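Long-range contact in nucleoporin NUP170 (Chaetomium thermophilum, PDB 5HAX), which probably serves as a scaffold nucleoporin of the nuclear pore complex's inner ring, pairing a beta-propeller with a helical domain: residues K372-F384 against P388-N400. Numbering follows the deposited sequence.
Sequences KTSRALDPSALGF and PGYFFDVVRKHPN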
ATOM      1  N   LYS A 372      26.781   3.216 -11.546  1.00 41.20           N
ATOM      2  CA  LYS A 372      26.285   4.589 -11.529  1.00 43.39           C
ATOM      3  C   LYS A 372      26.226   5.200 -12.926  1.00 40.11           C
ATOM      4  O   LYS A 372      26.196   6.430 -13.057  1.00 37.96           O
ATOM      5  CB  LYS A 372      27.168   5.444 -10.619  1.00 43.15           C
ATOM      6  CG  LYS A 372      28.623   5.510 -11.078  1.00 53.84           C
ATOM      7  CD  LYS A 372      29.502   6.247 -10.081  1.00 63.12           C
ATOM      8  CE  LYS A 372      30.911   6.436 -10.624  1.00 60.12           C
ATOM      9  NZ  LYS A 372      31.756   7.254  -9.713  1.00 67.93           N
ATOM     10  N   THR A 373      26.203   4.372 -13.979  1.00 39.38           N
ATOM     11  CA  THR A 373      26.267   4.865 -15.352  1.00 36.31           C
ATOM     12  C   THR A 373      25.230   4.234 -16.278  1.00 38.13           C
ATOM     13  O   THR A 373      25.278   4.477 -17.491  1.00 41.04           O
ATOM     14  CB  THR A 373      27.667   4.631 -15.938  1.00 42.06           C
ATOM     15  OG1 THR A 373      28.019   3.246 -15.810  1.00 39.67           O
ATOM     16  CG2 THR A 373      28.703   5.487 -15.218  1.00 40.93           C
ATOM     17  N   SER A 374      24.294   3.445 -15.758  1.00 39.84           N
ATOM     18  CA  SER A 374      23.350   2.761 -16.633  1.00 45.43           C
ATOM     19  C   SER A 374      22.373   3.743 -17.268  1.00 34.94           C
ATOM     20  O   SER A 374      21.888   4.674 -16.619  1.00 37.51           O
ATOM     21  CB  SER A 374      22.568   1.698 -15.869  1.00 45.82           C
ATOM     22  OG  SER A 374      21.600   1.115 -16.725  1.00 40.56           O
ATOM     23  N   ARG A 375      22.073   3.512 -18.546  1.00 37.29           N
ATOM     24  CA  ARG A 375      21.121   4.313 -19.303  1.00 42.08           C
ATOM     25  C   ARG A 375      19.798   3.585 -19.521  1.00 42.81           C
ATOM     26  O   ARG A 375      18.994   4.016 -20.354  1.00 40.13           O
ATOM     27  CB  ARG A 375      21.723   4.701 -20.657  1.00 48.29           C
ATOM     28  CG  ARG A 375      23.084   5.382 -20.578  1.00 53.23           C
ATOM     29  CD  ARG A 375      22.964   6.870 -20.301  1.00 53.04           C
ATOM     30  NE  ARG A 375      22.176   7.551 -21.325  1.00 61.63           N
ATOM     31  CZ  ARG A 375      22.588   7.769 -22.570  1.00 57.70           C
ATOM     32  NH1 ARG A 375      23.786   7.356 -22.963  1.00 62.43           N
ATOM     33  NH2 ARG A 375      21.796   8.397 -23.429  1.00 61.81           N
ATOM     34  N   ALA A 376      19.550   2.497 -18.783  1.00 39.68           N
ATOM     35  CA  ALA A 376      18.402   1.643 -19.071  1.00 42.89           C
ATOM     36  C   ALA A 376      17.080   2.353 -18.809  1.00 43.10           C
ATOM     37  O   ALA A 376      16.068   2.019 -19.434  1.00 41.45           O
ATOM     38  CB  ALA A 376      18.486   0.363 -18.240  1.00 44.97           C
ATOM     39  N   LEU A 377      17.062   3.319 -17.889  1.00 38.47           N
ATOM     40  CA  LEU A 377      15.865   4.092 -17.577  1.00 39.15           C
ATOM     41  C   LEU A 377      15.912   5.493 -18.176  1.00 40.88           C
ATOM     42  O   LEU A 377      15.166   6.375 -17.736  1.00 39.27           O
ATOM     43  CB  LEU A 377      15.668   4.174 -16.063  1.00 35.45           C
ATOM     44  CG  LEU A 377      15.533   2.851 -15.302  1.00 36.79           C
ATOM     45  CD1 LEU A 377      15.227   3.117 -13.836  1.00 36.80           C
ATOM     46  CD2 LEU A 377      14.462   1.958 -15.917  1.00 37.88           C
ATOM     47  N   ASP A 378      16.770   5.712 -19.168  1.00 40.80           N
ATOM     48  CA  ASP A 378      16.917   7.018 -19.804  1.00 38.09           C
ATOM     49  C   ASP A 378      16.260   6.996 -21.186  1.00 37.65           C
ATOM     50  O   ASP A 378      16.672   6.219 -22.049  1.00 40.32           O
ATOM     51  CB  ASP A 378      18.399   7.384 -19.914  1.00 43.12           C
ATOM     52  CG  ASP A 378      18.626   8.738 -20.563  1.00 52.32           C
ATOM     53  OD1 ASP A 378      17.676   9.545 -20.625  1.00 47.95           O
ATOM     54  OD2 ASP A 378      19.765   8.999 -21.004  1.00 52.32           O
ATOM     55  N   PRO A 379      15.239   7.843 -21.413  1.00 40.33           N
ATOM     56  CA  PRO A 379      14.624   8.855 -20.545  1.00 37.53           C
ATOM     57  C   PRO A 379      13.453   8.334 -19.711  1.00 41.21           C
ATOM     58  O   PRO A 379      12.658   7.532 -20.201  1.00 38.21           O
ATOM     59  CB  PRO A 379      14.130   9.896 -21.544  1.00 40.11           C
ATOM     60  CG  PRO A 379      13.725   9.080 -22.723  1.00 45.37           C
ATOM     61  CD  PRO A 379      14.659   7.886 -22.767  1.00 45.14           C
ATOM     62  N   SER A 380      13.351   8.802 -18.469  1.00 35.56           N
ATOM     63  CA  SER A 380      12.204   8.534 -17.611  1.00 39.12           C
ATOM     64  C   SER A 380      11.230   9.702 -17.712  1.00 36.29           C
ATOM     65  O   SER A 380      11.573  10.833 -17.347  1.00 37.62           O
ATOM     66  CB  SER A 380      12.647   8.322 -16.165  1.00 38.98           C
ATOM     67  OG  SER A 380      13.433   7.150 -16.049  1.00 37.21           O
ATOM     68  N   ALA A 381      10.022   9.428 -18.208  1.00 38.17           N
ATOM     69  CA  ALA A 381       9.020  10.465 -18.432  1.00 44.43           C
ATOM     70  C   ALA A 381       8.070  10.620 -17.250  1.00 44.24           C
ATOM     71  O   ALA A 381       7.695  11.744 -16.902  1.00 43.16           O
ATOM     72  CB  ALA A 381       8.216  10.152 -19.697  1.00 40.97           C
ATOM     73  N   LEU A 382       7.673   9.507 -16.633  1.00 44.91           N
ATOM     74  CA  LEU A 382       6.765   9.507 -15.495  1.00 43.47           C
ATOM     75  C   LEU A 382       7.266   8.501 -14.473  1.00 34.20           C
ATOM     76  O   LEU A 382       7.860   7.482 -14.833  1.00 35.96           O
ATOM     77  CB  LEU A 382       5.333   9.143 -15.912  1.00 44.94           C
ATOM     78  CG  LEU A 382       4.641  10.065 -16.913  1.00 50.17           C
ATOM     79  CD1 LEU A 382       3.387   9.399 -17.459  1.00 46.70           C
ATOM     80  CD2 LEU A 382       4.302  11.393 -16.256  1.00 53.09           C
ATOM     81  N   GLY A 383       7.010   8.782 -13.201  1.00 38.20           N
ATOM     82  CA  GLY A 383       7.452   7.901 -12.133  1.00 41.77           C
ATOM     83  C   GLY A 383       6.537   7.967 -10.933  1.00 36.44           C
ATOM     84  O   GLY A 383       5.977   9.020 -10.612  1.00 35.01           O
ATOM     85  N   PHE A 384       6.398   6.825 -10.254  1.00 33.75           N
ATOM     86  CA  PHE A 384       5.518   6.696  -9.100  1.00 35.92           C
ATOM     87  C   PHE A 384       6.149   5.767  -8.073  1.00 39.23           C
ATOM     88  O   PHE A 384       6.786   4.773  -8.435  1.00 38.96           O
ATOM     89  CB  PHE A 384       4.145   6.142  -9.508  1.00 40.64           C
ATOM     90  CG  PHE A 384       3.496   6.887 -10.639  1.00 41.13           C
ATOM     91  CD1 PHE A 384       2.592   7.905 -10.386  1.00 44.70           C
ATOM     92  CD2 PHE A 384       3.785   6.567 -11.957  1.00 42.46           C
ATOM     93  CE1 PHE A 384       1.993   8.592 -11.426  1.00 40.91           C
ATOM     94  CE2 PHE A 384       3.189   7.251 -12.999  1.00 43.43           C
ATOM     95  CZ  PHE A 384       2.292   8.264 -12.732  1.00 43.62           C
ATOM     96  N   PRO A 388       5.367  -0.206   0.298  1.00 37.04           N
ATOM     97  CA  PRO A 388       6.641   0.023   0.987  1.00 38.42           C
ATOM     98  C   PRO A 388       7.820   0.275   0.043  1.00 39.81           C
ATOM     99  O   PRO A 388       8.966   0.069   0.446  1.00 37.68           O
ATOM    100  CB  PRO A 388       6.836  -1.279   1.758  1.00 41.81           C
ATOM    101  CG  PRO A 388       6.270  -2.309   0.839  1.00 42.90           C
ATOM    102  CD  PRO A 388       5.140  -1.644   0.075  1.00 39.95           C
ATOM    103  N   GLY A 389       7.550   0.709  -1.188  1.00 40.27           N
ATOM    104  CA  GLY A 389       8.614   1.032  -2.122  1.00 36.05           C
ATOM    105  C   GLY A 389       8.383   0.562  -3.544  1.00 40.99           C
ATOM    106  O   GLY A 389       9.309   0.593  -4.362  1.00 44.17           O
ATOM    107  N   TYR A 390       7.165   0.123  -3.855  1.00 37.71           N
ATOM    108  CA  TYR A 390       6.830  -0.270  -5.220  1.00 37.58           C
ATOM    109  C   TYR A 390       7.066   0.903  -6.167  1.00 35.41           C
ATOM    110  O   TYR A 390       6.497   1.980  -5.980  1.00 37.30           O
ATOM    111  CB  TYR A 390       5.371  -0.724  -5.294  1.00 35.99           C
ATOM    112  CG  TYR A 390       4.971  -1.791  -4.297  1.00 36.66           C
ATOM    113  CD1 TYR A 390       5.854  -2.800  -3.919  1.00 36.79           C
ATOM    114  CD2 TYR A 390       3.699  -1.791  -3.734  1.00 38.97           C
ATOM    115  CE1 TYR A 390       5.475  -3.774  -3.009  1.00 36.81           C
ATOM    116  CE2 TYR A 390       3.314  -2.758  -2.827  1.00 44.38           C
ATOM    117  CZ  TYR A 390       4.202  -3.748  -2.469  1.00 39.59           C
ATOM    118  OH  TYR A 390       3.809  -4.706  -1.559  1.00 41.62           O
ATOM    119  N   PHE A 391       7.894   0.689  -7.189  1.00 33.77           N
ATOM    120  CA  PHE A 391       8.362   1.753  -8.073  1.00 32.61           C
ATOM    121  C   PHE A 391       7.943   1.452  -9.506  1.00 33.83           C
ATOM    122  O   PHE A 391       8.260   0.382 -10.034  1.00 36.38           O
ATOM    123  CB  PHE A 391       9.884   1.897  -7.969  1.00 33.63           C
ATOM    124  CG  PHE A 391      10.483   2.870  -8.949  1.00 35.58           C
ATOM    125  CD1 PHE A 391      10.011   4.167  -9.040  1.00 37.01           C
ATOM    126  CD2 PHE A 391      11.544   2.492  -9.756  1.00 40.99           C
ATOM    127  CE1 PHE A 391      10.571   5.063  -9.934  1.00 36.19           C
ATOM    128  CE2 PHE A 391      12.109   3.383 -10.647  1.00 38.01           C
ATOM    129  CZ  PHE A 391      11.622   4.671 -10.733  1.00 36.19           C
ATOM    130  N   PHE A 392       7.237   2.396 -10.128  1.00 31.73           N
ATOM    131  CA  PHE A 392       6.844   2.323 -11.533  1.00 34.20           C
ATOM    132  C   PHE A 392       7.512   3.463 -12.286  1.00 34.45           C
ATOM    133  O   PHE A 392       7.361   4.628 -11.903  1.00 36.85           O
ATOM    134  CB  PHE A 392       5.322   2.430 -11.695  1.00 30.67           C
ATOM    135  CG  PHE A 392       4.560   1.236 -11.190  1.00 35.48           C
ATOM    136  CD1 PHE A 392       3.996   0.337 -12.077  1.00 43.74           C
ATOM    137  CD2 PHE A 392       4.393   1.021  -9.833  1.00 39.08           C
ATOM    138  CE1 PHE A 392       3.286  -0.759 -11.620  1.00 42.06           C
ATOM    139  CE2 PHE A 392       3.685  -0.075  -9.371  1.00 40.37           C
ATOM    140  CZ  PHE A 392       3.132  -0.963 -10.266  1.00 38.60           C
ATOM    141  N   ASP A 393       8.236   3.136 -13.360  1.00 33.07           N
ATOM    142  CA  ASP A 393       8.917   4.136 -14.182  1.00 36.40           C
ATOM    143  C   ASP A 393       8.529   3.945 -15.640  1.00 35.00           C
ATOM    144  O   ASP A 393       8.706   2.857 -16.198  1.00 36.11           O
ATOM    145  CB  ASP A 393      10.437   4.044 -14.030  1.00 35.61           C
ATOM    146  CG  ASP A 393      11.159   5.210 -14.688  1.00 39.08           C
ATOM    147  OD1 ASP A 393      10.485   6.169 -15.116  1.00 41.66           O
ATOM    148  OD2 ASP A 393      12.402   5.175 -14.769  1.00 38.75           O
ATOM    149  N   VAL A 394       8.015   5.008 -16.254  1.00 36.41           N
ATOM    150  CA  VAL A 394       7.637   5.004 -17.664  1.00 41.83           C
ATOM    151  C   VAL A 394       8.858   5.476 -18.446  1.00 39.11           C
ATOM    152  O   VAL A 394       9.185   6.664 -18.450  1.00 38.16           O
ATOM    153  CB  VAL A 394       6.422   5.898 -17.925  1.00 44.96           C
ATOM    154  CG1 VAL A 394       6.022   5.844 -19.395  1.00 53.89           C
ATOM    155  CG2 VAL A 394       5.258   5.491 -17.031  1.00 45.14           C
ATOM    156  N   VAL A 395       9.538   4.541 -19.108  1.00 38.36           N
ATOM    157  CA  VAL A 395      10.732   4.837 -19.894  1.00 43.42           C
ATOM    158  C   VAL A 395      10.311   5.009 -21.344  1.00 50.17           C
ATOM    159  O   VAL A 395       9.640   4.138 -21.913  1.00 45.51           O
ATOM    160  CB  VAL A 395      11.787   3.725 -19.755  1.00 40.81           C
ATOM    161  CG1 VAL A 395      13.031   4.068 -20.564  1.00 43.75           C
ATOM    162  CG2 VAL A 395      12.145   3.514 -18.291  1.00 43.84           C
ATOM    163  N   ARG A 396      10.718   6.127 -21.944  1.00 43.77           N
ATOM    164  CA  ARG A 396      10.247   6.527 -23.264  1.00 55.82           C
ATOM    165  C   ARG A 396      11.421   6.636 -24.230  1.00 60.30           C
ATOM    166  O   ARG A 396      11.638   7.686 -24.843  1.00 63.09           O
ATOM    167  CB  ARG A 396       9.484   7.851 -23.146  1.00 50.90           C
ATOM    168  CG  ARG A 396       8.382   8.057 -24.168  1.00 64.41           C
ATOM    169  CD  ARG A 396       7.356   9.061 -23.654  1.00 62.97           C
ATOM    170  NE  ARG A 396       6.276   8.422 -22.904  1.00 55.00           N
ATOM    171  CZ  ARG A 396       5.392   9.077 -22.155  1.00 51.38           C
ATOM    172  NH1 ARG A 396       4.438   8.412 -21.516  1.00 52.42           N
ATOM    173  NH2 ARG A 396       5.459  10.397 -22.038  1.00 61.41           N
ATOM    174  N   LYS A 397      12.191   5.550 -24.368  1.00 60.65           N
ATOM    175  CA  LYS A 397      13.345   5.564 -25.263  1.00 78.02           C
ATOM    176  C   LYS A 397      12.932   5.794 -26.708  1.00 89.52           C
ATOM    177  O   LYS A 397      13.683   6.407 -27.477  1.00 90.34           O
ATOM    178  CB  LYS A 397      14.120   4.253 -25.145  1.00 74.07           C
ATOM    179  CG  LYS A 397      15.071   4.201 -23.964  1.00 63.23           C
ATOM    180  CD  LYS A 397      15.829   2.887 -23.923  1.00 59.19           C
ATOM    181  CE  LYS A 397      16.857   2.871 -22.802  1.00 55.90           C
ATOM    182  NZ  LYS A 397      17.900   3.920 -22.978  1.00 49.76           N
ATOM    183  N   HIS A 398      11.755   5.310 -27.095  1.00 87.78           N
ATOM    184  CA  HIS A 398      11.215   5.515 -28.425  1.00 94.14           C
ATOM    185  C   HIS A 398       9.907   6.290 -28.332  1.00 94.23           C
ATOM    186  O   HIS A 398       9.153   6.127 -27.367  1.00 88.18           O
ATOM    187  CB  HIS A 398      10.990   4.174 -29.130  1.00 94.64           C
ATOM    188  CG  HIS A 398      12.182   3.269 -29.080  1.00107.63           C
ATOM    189  ND1 HIS A 398      13.318   3.494 -29.828  1.00117.59           N
ATOM    190  CD2 HIS A 398      12.423   2.149 -28.358  1.00112.85           C
ATOM    191  CE1 HIS A 398      14.204   2.547 -29.576  1.00118.01           C
ATOM    192  NE2 HIS A 398      13.685   1.718 -28.688  1.00120.64           N
ATOM    193  N   PRO A 399       9.607   7.139 -29.316  1.00 96.95           N
ATOM    194  CA  PRO A 399       8.492   8.081 -29.169  1.00 96.28           C
ATOM    195  C   PRO A 399       7.119   7.467 -29.382  1.00 91.32           C
ATOM    196  O   PRO A 399       6.118   8.178 -29.243  1.00 94.61           O
ATOM    197  CB  PRO A 399       8.796   9.131 -30.248  1.00 99.21           C
ATOM    198  CG  PRO A 399       9.652   8.416 -31.278  1.00 99.71           C
ATOM    199  CD  PRO A 399      10.094   7.091 -30.704  1.00 96.12           C
ATOM    200  N   ASN A 400       7.045   6.176 -29.704  1.00 92.25           N
ATOM    201  CA  ASN A 400       5.781   5.497 -29.953  1.00 95.98           C
ATOM    202  C   ASN A 400       5.400   4.499 -28.873  1.00 93.94           C
ATOM    203  O   ASN A 400       4.207   4.324 -28.611  1.00 94.51           O
ATOM    204  CB  ASN A 400       5.832   4.762 -31.297  1.00101.37           C
ATOM    205  CG  ASN A 400       6.744   3.551 -31.261  1.00103.58           C
ATOM    206  OD1 ASN A 400       6.285   2.420 -31.093  1.00 98.99           O
ATOM    207  ND2 ASN A 400       8.043   3.782 -31.408  1.00 98.06           N
TER
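Leu377 crosses the carboxylate of Asp393 at a slant. Its CB lies 3.7 Å from Asp393 OD2 and CG passes the same oxygen slightly farther off; CD1 stays beside it at 3.6 Å and points to the edge of the Phe391 ring, while CD2 turns to Val395 CG2 (3.7 Å), the two side chains crossing at about a right angle. Asp393 swings its carboxylate toward the neighbouring strand, CG anti to the backbone N (chi1 -170°). There Ser380 OG lies 2.6 Å from Asp393 OD2 and as near to the Leu377 carbonyl, two acceptors competing for one proton. Asp393 OD1 also crowds Leu382 O (2.9 Å), an acceptor pair that might raise the acid's pKa. Replacing Asp393 by alanine is likely to leave Ser380 OG without its carboxylate mate and to open a gap beside Leu377. At the loop end, Lys397 NZ bonds Arg375 O and Asp378 O, tying down the turn. Backbone bonds join Phe384 and Phe392 in both directions. This antiparallel hairpin belongs to a propeller blade: strand 380-386 is outermost, strand 390-395 pairs onward with 403-409, Leu377 and Val395 touch Trp431 of strand 427-433, and Phe384 and Phe392 pack on Ile443 of strand 440-445 in another sheet.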